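Local coordinates for NIF3-related protein (Bacillus cereus, PDB 2GX8) that is of unknown function but belongs to the Nif3 family and binds a pair of zinc ions through a conserved dimetal motif, at residues S291-K295 with P355-K361. Sequence-based numbering, arbitrary orientation.
Sequences SLDVK and PGHNVEK. With ZN (zinc ion), chain L; ZN (zinc ion), chain M.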
ATOM      1  N   SER C 291      -6.143 -41.782 -19.598  1.00 54.92           N
ATOM      2  CA  SER C 291      -6.000 -40.748 -20.591  1.00 53.38           C
ATOM      3  C   SER C 291      -4.816 -39.829 -20.311  1.00 52.55           C
ATOM      4  O   SER C 291      -4.062 -39.481 -21.223  1.00 50.88           O
ATOM      5  CB  SER C 291      -7.311 -39.991 -20.547  1.00 52.23           C
ATOM      6  OG  SER C 291      -7.505 -39.157 -21.632  1.00 59.29           O
ATOM      7  N   LEU C 292      -4.652 -39.457 -19.038  1.00 52.85           N
ATOM      8  CA  LEU C 292      -3.556 -38.583 -18.604  1.00 52.57           C
ATOM      9  C   LEU C 292      -2.395 -39.304 -17.914  1.00 53.28           C
ATOM     10  O   LEU C 292      -1.495 -38.636 -17.421  1.00 53.55           O
ATOM     11  CB  LEU C 292      -4.065 -37.468 -17.707  1.00 52.96           C
ATOM     12  CG  LEU C 292      -5.138 -36.548 -18.298  1.00 53.56           C
ATOM     13  CD1 LEU C 292      -5.409 -35.391 -17.333  1.00 56.94           C
ATOM     14  CD2 LEU C 292      -4.728 -36.028 -19.653  1.00 53.01           C
ATOM     15  N   ASP C 293      -2.430 -40.643 -17.886  1.00 53.33           N
ATOM     16  CA  ASP C 293      -1.356 -41.496 -17.365  1.00 54.79           C
ATOM     17  C   ASP C 293      -1.020 -41.250 -15.902  1.00 55.35           C
ATOM     18  O   ASP C 293       0.131 -40.977 -15.552  1.00 56.47           O
ATOM     19  CB  ASP C 293      -0.097 -41.386 -18.255  1.00 55.59           C
ATOM     20  CG  ASP C 293       0.983 -42.447 -17.926  1.00 59.45           C
ATOM     21  OD1 ASP C 293       0.692 -43.451 -17.235  1.00 59.62           O
ATOM     22  OD2 ASP C 293       2.136 -42.281 -18.393  1.00 60.96           O
ATOM     23  N   VAL C 294      -2.028 -41.332 -15.043  1.00 54.97           N
ATOM     24  CA  VAL C 294      -1.804 -41.199 -13.614  1.00 54.42           C
ATOM     25  C   VAL C 294      -2.342 -42.408 -12.845  1.00 56.26           C
ATOM     26  O   VAL C 294      -3.334 -43.040 -13.249  1.00 55.93           O
ATOM     27  CB  VAL C 294      -2.318 -39.862 -13.028  1.00 53.07           C
ATOM     28  CG1 VAL C 294      -1.504 -38.693 -13.597  1.00 52.96           C
ATOM     29  CG2 VAL C 294      -3.766 -39.676 -13.277  1.00 49.30           C
ATOM     30  N   LYS C 295      -1.679 -42.733 -11.739  1.00 57.14           N
ATOM     31  CA  LYS C 295      -2.097 -43.868 -10.943  1.00 58.56           C
ATOM     32  C   LYS C 295      -3.291 -43.567 -10.047  1.00 57.93           C
ATOM     33  O   LYS C 295      -4.116 -44.432  -9.797  1.00 59.69           O
ATOM     34  CB  LYS C 295      -0.895 -44.446 -10.197  1.00 60.82           C
ATOM     35  CG  LYS C 295       0.256 -44.836 -11.162  1.00 65.00           C
ATOM     36  CD  LYS C 295      -0.196 -45.900 -12.221  1.00 70.89           C
ATOM     37  CE  LYS C 295       0.804 -46.070 -13.400  1.00 69.90           C
ATOM     38  NZ  LYS C 295       0.982 -44.813 -14.217  1.00 71.45           N
ATOM     39  N   PRO C 355      -6.248 -34.779 -11.130  1.00 50.94           N
ATOM     40  CA  PRO C 355      -5.266 -35.796 -11.440  1.00 50.24           C
ATOM     41  C   PRO C 355      -3.867 -35.332 -11.033  1.00 51.80           C
ATOM     42  O   PRO C 355      -2.916 -36.070 -11.212  1.00 53.44           O
ATOM     43  CB  PRO C 355      -5.362 -35.894 -12.956  1.00 50.89           C
ATOM     44  CG  PRO C 355      -5.778 -34.509 -13.415  1.00 47.57           C
ATOM     45  CD  PRO C 355      -6.468 -33.844 -12.255  1.00 50.29           C
ATOM     46  N   GLY C 356      -3.739 -34.124 -10.479  1.00 51.71           N
ATOM     47  CA  GLY C 356      -2.450 -33.601 -10.063  1.00 50.44           C
ATOM     48  C   GLY C 356      -1.913 -32.603 -11.068  1.00 53.34           C
ATOM     49  O   GLY C 356      -2.138 -32.720 -12.283  1.00 53.03           O
ATOM     50  N   HIS C 357      -1.188 -31.614 -10.552  1.00 53.06           N
ATOM     51  CA  HIS C 357      -0.573 -30.559 -11.335  1.00 55.23           C
ATOM     52  C   HIS C 357       0.392 -31.170 -12.382  1.00 54.12           C
ATOM     53  O   HIS C 357       0.544 -30.658 -13.476  1.00 53.60           O
ATOM     54  CB  HIS C 357       0.213 -29.677 -10.359  1.00 54.87           C
ATOM     55  CG  HIS C 357       0.627 -28.345 -10.892  1.00 59.15           C
ATOM     56  ND1 HIS C 357       0.512 -27.190 -10.146  1.00 62.35           N
ATOM     57  CD2 HIS C 357       1.198 -27.978 -12.065  1.00 60.76           C
ATOM     58  CE1 HIS C 357       0.997 -26.169 -10.829  1.00 61.28           C
ATOM     59  NE2 HIS C 357       1.400 -26.619 -12.009  1.00 65.05           N
ATOM     60  N   ASN C 358       1.006 -32.294 -12.039  1.00 53.74           N
ATOM     61  CA  ASN C 358       1.975 -32.930 -12.903  1.00 52.90           C
ATOM     62  C   ASN C 358       1.436 -33.437 -14.228  1.00 54.24           C
ATOM     63  O   ASN C 358       2.227 -33.850 -15.050  1.00 53.86           O
ATOM     64  CB  ASN C 358       2.687 -34.056 -12.162  1.00 52.80           C
ATOM     65  CG  ASN C 358       3.882 -34.597 -12.913  1.00 49.95           C
ATOM     66  OD1 ASN C 358       4.949 -33.972 -12.950  1.00 51.88           O
ATOM     67  ND2 ASN C 358       3.726 -35.784 -13.487  1.00 50.12           N
ATOM     68  N   VAL C 359       0.122 -33.403 -14.457  1.00 54.12           N
ATOM     69  CA  VAL C 359      -0.401 -33.845 -15.748  1.00 55.02           C
ATOM     70  C   VAL C 359      -0.013 -32.879 -16.877  1.00 55.38           C
ATOM     71  O   VAL C 359      -0.215 -33.172 -18.045  1.00 56.43           O
ATOM     72  CB  VAL C 359      -1.939 -34.124 -15.739  1.00 54.76           C
ATOM     73  CG1 VAL C 359      -2.282 -35.109 -14.643  1.00 54.36           C
ATOM     74  CG2 VAL C 359      -2.745 -32.851 -15.576  1.00 55.20           C
ATOM     75  N   GLU C 360       0.523 -31.716 -16.515  1.00 54.59           N
ATOM     76  CA  GLU C 360       1.038 -30.749 -17.487  1.00 54.95           C
ATOM     77  C   GLU C 360       2.288 -31.253 -18.181  1.00 53.77           C
ATOM     78  O   GLU C 360       2.810 -30.615 -19.066  1.00 53.19           O
ATOM     79  CB  GLU C 360       1.432 -29.462 -16.805  1.00 54.33           C
ATOM     80  CG  GLU C 360       0.274 -28.658 -16.392  1.00 58.63           C
ATOM     81  CD  GLU C 360       0.734 -27.310 -15.879  1.00 61.06           C
ATOM     82  OE1 GLU C 360       1.745 -27.258 -15.142  1.00 57.73           O
ATOM     83  OE2 GLU C 360       0.095 -26.300 -16.235  1.00 63.33           O
ATOM     84  N   LYS C 361       2.780 -32.395 -17.737  1.00 54.27           N
ATOM     85  CA  LYS C 361       3.937 -33.031 -18.319  1.00 54.26           C
ATOM     86  C   LYS C 361       3.725 -33.309 -19.823  1.00 53.75           C
ATOM     87  O   LYS C 361       4.688 -33.553 -20.543  1.00 54.10           O
ATOM     88  CB  LYS C 361       4.195 -34.331 -17.553  1.00 52.72           C
ATOM     89  CG  LYS C 361       3.084 -35.359 -17.743  1.00 54.96           C
ATOM     90  CD  LYS C 361       3.417 -36.639 -17.046  1.00 58.24           C
ATOM     91  CE  LYS C 361       2.372 -37.729 -17.297  1.00 61.91           C
ATOM     92  NZ  LYS C 361       1.237 -37.686 -16.378  1.00 60.89           N
TER
HETATM   93 ZN    ZN L 374       2.119 -25.346 -13.571  1.00 55.72          ZN
HETATM   94 ZN    ZN M 375       1.099 -24.424 -16.600  1.00 60.75          ZN
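Lys361 NZ donates a hydrogen bond to Leu292 O at 3.1 Å, meeting the carbonyl almost head-on, with a C=O...N angle of 163°. The lysine chain is extended through chi2 and chi3 and bends at its last torsion (chi4 -86°), which turns the ammonium toward the C-terminal end of helix 281-292. A lysine here probably suits the negative end of the helix dipole. Asp293 is the first residue to depart from helical phi/psi, with positive phi, and its carboxylate forms a salt bridge with Lys295.

Beside this bond the contact is apolar. Leu292 CD1 sits against two partners, 4.0 Å from Pro355 CG and 4.0 Å from Val359 CB. Leu141 and Ala144 of helix 137-145 also pack on Leu292. Val294 adds both of its methyls: CG1 lies 3.8 Å from Val359 CG1, and CG2 lies 4.1 Å from Pro355 CB. The two valine side chains cross at about a right angle.

Val359 faces this packing, while His357 and Glu360 of the same 3-10 turn reach the metals. His357 NE2 binds one zinc at 2.1 Å, and Glu360 bridges both through its two oxygens. His92, His93 and Asp131 complete the protein ligands. The contact thus joins a helix end to the back of a metal-binding turn, which follows strand 351-354 and belongs to the dimetal site of the Nif3 family, here occupied by two zinc ions.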